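Local coordinates for protein chitinase (Paenibacillus sp. FPU-7, PDB 5GZT) that probably hydrolyses internal beta-1,4 linkages between N-acetylglucosamine units in chitin and chitodextrins, acting as an endochitinase, at residues A942-A946 with P947-N951; E1094-K1097 with Y1098-E1101. All coordinates share one frame; numbering follows the deposited sequence.

Contact 1: A942-A946 with P947-N951; sequences ASAAA and PIYIN
The Y949 ring takes the backbone of S943 and A944 on one face: A944 N sits 3.5 Å above the ring plane, over its centre, and the S943 carbonyl carbon lies over the same face. From this side too the A944 methyl packs near the ring's root, A944 CB to Y949 CG 3.6 Å, and S943 CB reaches the phenol end, 3.5 Å from Y949 OH. A944 O, again on that side, hangs beyond the rim, 3.5 Å from Y949 CD2. Y899 and Y1005 also touch the Y949 side chain. With CG anti to the backbone N (chi1 -176°), the ring reaches back from the first helical turn along the chain leading into it. The ten residues run from the end of barrel strand 938-943 through a short connection into helix 947-952. A946 is the N-cap residue, and its carbonyl O accepts I950 N at 3.1 Å with an N-H...O angle of 165°, closing the first turn. P947, which has no amide hydrogen to give, opens the helix, and A946 CB rests 4.0 Å from I948 CG2. Outside the segments, Y1005 OH of helix 998-1007 hydrogen-bonds to both S943 OG and A944 O. A942 N makes a weak hydrogen bond to D893 OD1, an aspartate of the DXDXE signature of family 18 glycosidases. The chemistry implies that the turn off the strand's C-terminal end is held by three means: an aromatic ring laid flat against peptide backbone, the capping bond from I950 to A946, and polar anchoring of S943 and A944 by one tyrosine hydroxyl of the neighbouring helix.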
loop_
_atom_site.group_PDB
_atom_site.type_symbol
_atom_site.label_atom_id
_atom_site.label_comp_id
_atom_site.label_asym_id
_atom_site.label_seq_id
_atom_site.Cartn_x
_atom_site.Cartn_y
_atom_site.Cartn_z
ATOM N N ALA B 942 33.730 8.872 27.014
ATOM C CA ALA B 942 33.537 8.194 25.724
ATOM C C ALA B 942 32.310 7.390 25.831
ATOM O O ALA B 942 32.109 6.759 26.845
ATOM C CB ALA B 942 34.657 7.264 25.415
ATOM N N SER B 943 31.495 7.374 24.774
ATOM C CA SER B 943 30.186 6.751 24.762
ATOM C C SER B 943 29.953 5.949 23.475
ATOM O O SER B 943 30.671 6.096 22.468
ATOM C CB SER B 943 29.096 7.814 24.982
ATOM O OG SER B 943 29.084 8.781 23.934
ATOM N N ALA B 944 28.984 5.044 23.520
ATOM C CA ALA B 944 28.768 4.062 22.476
ATOM C C ALA B 944 27.503 4.371 21.643
ATOM O O ALA B 944 26.622 5.174 22.033
ATOM C CB ALA B 944 28.749 2.639 23.044
ATOM N N ALA B 945 27.439 3.688 20.521
ATOM C CA ALA B 945 26.422 3.915 19.462
ATOM C C ALA B 945 25.141 3.134 19.636
ATOM O O ALA B 945 24.101 3.585 19.185
ATOM C CB ALA B 945 27.033 3.608 18.097
ATOM N N ALA B 946 25.198 1.964 20.276
ATOM C CA ALA B 946 24.077 1.056 20.250
ATOM C C ALA B 946 22.869 1.502 21.051
ATOM O O ALA B 946 22.993 2.173 22.115
ATOM C CB ALA B 946 24.504 -0.332 20.697
ATOM N N PRO B 947 21.661 1.076 20.589
ATOM C CA PRO B 947 20.532 1.503 21.399
ATOM C C PRO B 947 20.646 0.973 22.835
ATOM O O PRO B 947 20.132 1.588 23.733
ATOM C CB PRO B 947 19.289 0.923 20.673
ATOM C CG PRO B 947 19.773 0.783 19.232
ATOM C CD PRO B 947 21.283 0.605 19.258
ATOM N N ILE B 948 21.292 -0.144 23.062
ATOM C CA ILE B 948 21.393 -0.655 24.432
ATOM C C ILE B 948 22.207 0.292 25.329
ATOM O O ILE B 948 21.813 0.575 26.490
ATOM C CB ILE B 948 21.925 -2.097 24.489
ATOM C CG1 ILE B 948 21.725 -2.648 25.904
ATOM C CG2 ILE B 948 23.328 -2.225 23.995
ATOM C CD1 ILE B 948 22.031 -4.113 26.063
ATOM N N TYR B 949 23.229 0.862 24.743
ATOM C CA TYR B 949 24.056 1.927 25.432
ATOM C C TYR B 949 23.193 3.097 25.802
ATOM O O TYR B 949 23.123 3.514 26.987
ATOM C CB TYR B 949 25.299 2.377 24.618
ATOM C CG TYR B 949 26.091 3.357 25.439
ATOM C CD1 TYR B 949 27.078 2.912 26.366
ATOM C CD2 TYR B 949 25.847 4.681 25.375
ATOM C CE1 TYR B 949 27.797 3.825 27.166
ATOM C CE2 TYR B 949 26.546 5.627 26.196
ATOM C CZ TYR B 949 27.507 5.180 27.093
ATOM O OH TYR B 949 28.201 6.071 27.854
ATOM N N ILE B 950 22.425 3.566 24.835
ATOM C CA ILE B 950 21.559 4.723 25.054
ATOM C C ILE B 950 20.520 4.499 26.195
ATOM O O ILE B 950 20.154 5.385 27.016
ATOM C CB ILE B 950 20.925 5.097 23.686
ATOM C CG1 ILE B 950 21.980 5.696 22.756
ATOM C CG2 ILE B 950 19.847 6.136 23.884
ATOM C CD1 ILE B 950 21.531 5.883 21.334
ATOM N N ASN B 951 20.085 3.255 26.288
ATOM C CA ASN B 951 19.121 2.876 27.261
ATOM C C ASN B 951 19.735 2.573 28.609
ATOM O O ASN B 951 18.992 2.428 29.572
ATOM C CB ASN B 951 18.438 1.602 26.772
ATOM C CG ASN B 951 17.110 1.412 27.409
ATOM O OD1 ASN B 951 16.211 2.184 27.167
ATOM N ND2 ASN B 951 16.989 0.397 28.258
#

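Contact 2: E1094-K1097 with Y1098-E1101; sequences ESLK and YKAE
Y1098 bonds back to E1094 as part of the alpha-helix 1093-1106, which packs outside the (beta/alpha)8 barrel of the family 18 domain. Y1098 N donates to E1094 O at 3.1 Å (N-H...O 160°), and E1094 O also lies 3.1 Å from Y1098 CD2, near the ring plane. Y1098 CG stands anti to the carbonyl carbon (chi1 -82°), which lays the ring back alongside the E1094 side chain, the two running in the same direction. E1094 OE2 approaches the ring edge in plane, 3.8 Å from Y1098 CE2, with carboxylate and ring turned 51° apart. One water joins the two ends, donating to E1094 OE2 at 2.9 Å and hydrogen-bonding Y1098 OH, while E1094 OE1 forms a salt bridge with R1066. The bent K1097 chain carries its NZ obliquely to the ring, K1097 NZ to Y1098 CE2 3.7 Å. K1099 repeats the i to i-4 bond, N to S1095 O, and its extended chain passes L1096 CD2 on the way to a salt bridge with D1091, which also accepts a hydrogen bond from S1095 OG. A1100 N bonds to L1096 O, and A1100 CB sits 3.4 Å from L1096 O; beyond it, L1096 and A1100 both touch helix 1123-1133. E1101 completes the run: E1101 N donates to K1097 O at 2.8 Å, whereas E1101 OE2 stays 6.2 Å from K1097 NZ.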
loop_
_atom_site.group_PDB
_atom_site.type_symbol
_atom_site.label_atom_id
_atom_site.label_comp_id
_atom_site.label_asym_id
_atom_site.label_seq_id
_atom_site.Cartn_x
_atom_site.Cartn_y
_atom_site.Cartn_z
ATOM N N GLU B 1094 38.804 11.002 2.844
ATOM C CA GLU B 1094 37.585 11.563 2.328
ATOM C C GLU B 1094 36.480 11.417 3.381
ATOM O O GLU B 1094 35.687 12.343 3.632
ATOM C CB GLU B 1094 37.136 10.824 1.021
ATOM C CG GLU B 1094 36.460 11.802 0.051
ATOM C CD GLU B 1094 35.778 11.183 -1.167
ATOM O OE1 GLU B 1094 36.046 10.006 -1.485
ATOM O OE2 GLU B 1094 34.884 11.862 -1.747
ATOM N N SER B 1095 36.331 10.233 3.938
ATOM C CA SER B 1095 35.273 10.055 4.919
ATOM C C SER B 1095 35.521 10.927 6.166
ATOM O O SER B 1095 34.576 11.453 6.726
ATOM C CB SER B 1095 35.048 8.623 5.290
ATOM O OG SER B 1095 36.141 8.086 6.004
ATOM N N LEU B 1096 36.777 11.167 6.531
ATOM C CA LEU B 1096 37.046 11.977 7.720
ATOM C C LEU B 1096 36.774 13.433 7.442
ATOM O O LEU B 1096 36.291 14.158 8.312
ATOM C CB LEU B 1096 38.480 11.786 8.234
ATOM C CG LEU B 1096 38.666 10.390 8.776
ATOM C CD1 LEU B 1096 40.159 10.107 8.986
ATOM C CD2 LEU B 1096 37.972 10.183 10.093
ATOM N N LYS B 1097 37.011 13.866 6.202
ATOM C CA LYS B 1097 36.591 15.198 5.790
ATOM C C LYS B 1097 35.125 15.339 5.976
ATOM O O LYS B 1097 34.665 16.384 6.529
ATOM C CB LYS B 1097 36.950 15.505 4.353
ATOM C CG LYS B 1097 36.381 16.799 3.826
ATOM C CD LYS B 1097 37.061 17.195 2.533
ATOM C CE LYS B 1097 36.114 17.214 1.373
ATOM N NZ LYS B 1097 35.761 15.819 0.991
ATOM N N TYR B 1098 34.353 14.367 5.508
ATOM C CA TYR B 1098 32.917 14.499 5.646
ATOM C C TYR B 1098 32.434 14.461 7.164
ATOM O O TYR B 1098 31.416 15.033 7.467
ATOM C CB TYR B 1098 32.217 13.430 4.852
ATOM C CG TYR B 1098 32.081 13.760 3.351
ATOM C CD1 TYR B 1098 31.053 14.515 2.906
ATOM C CD2 TYR B 1098 32.953 13.233 2.414
ATOM C CE1 TYR B 1098 30.921 14.820 1.549
ATOM C CE2 TYR B 1098 32.867 13.543 1.048
ATOM C CZ TYR B 1098 31.823 14.309 0.624
ATOM O OH TYR B 1098 31.647 14.602 -0.674
ATOM N N LYS B 1099 33.116 13.686 8.028
ATOM C CA LYS B 1099 32.823 13.668 9.513
ATOM C C LYS B 1099 33.042 15.044 10.082
ATOM O O LYS B 1099 32.220 15.536 10.833
ATOM C CB LYS B 1099 33.689 12.650 10.214
ATOM C CG LYS B 1099 33.142 11.248 9.911
ATOM C CD LYS B 1099 33.862 10.129 10.635
ATOM C CE LYS B 1099 33.086 8.836 10.371
ATOM N NZ LYS B 1099 33.647 7.665 11.079
ATOM N N ALA B 1100 34.110 15.671 9.645
ATOM C CA ALA B 1100 34.479 16.979 10.065
ATOM C C ALA B 1100 33.499 18.074 9.576
ATOM O O ALA B 1100 33.094 19.005 10.312
ATOM C CB ALA B 1100 35.875 17.285 9.617
ATOM N N GLU B 1101 33.056 17.893 8.329
ATOM C CA GLU B 1101 32.049 18.722 7.755
ATOM C C GLU B 1101 30.727 18.570 8.469
ATOM O O GLU B 1101 30.089 19.561 8.707
ATOM C CB GLU B 1101 31.866 18.377 6.257
ATOM C CG GLU B 1101 30.825 19.258 5.575
ATOM C CD GLU B 1101 30.823 19.056 4.065
ATOM O OE1 GLU B 1101 31.043 20.009 3.330
ATOM O OE2 GLU B 1101 30.635 17.942 3.671
HETATM O O HOH W 1 32.102 12.142 -2.334
#

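In the fold
Both contacts lie within the second family 18 region and come in series along the chain, 942-951 well before 1094-1101. Their centres lie 22 Å apart, with nearest atoms about 10 Å apart, so they do not touch. Contact 1 sits where the chain leaves the C-terminal end of barrel strand 938-943, the end at which TIM barrels place their active sites. Contact 2 lies on helix 1093-1106, which follows the small antiparallel sheet holding strand 1065-1069 and leads into the barrel strand 1110-1114. One therefore shapes a strand-to-helix turn at the rim, whereas the other belongs to the outer helical layer, where its helix borders the inserted sheet at W1068.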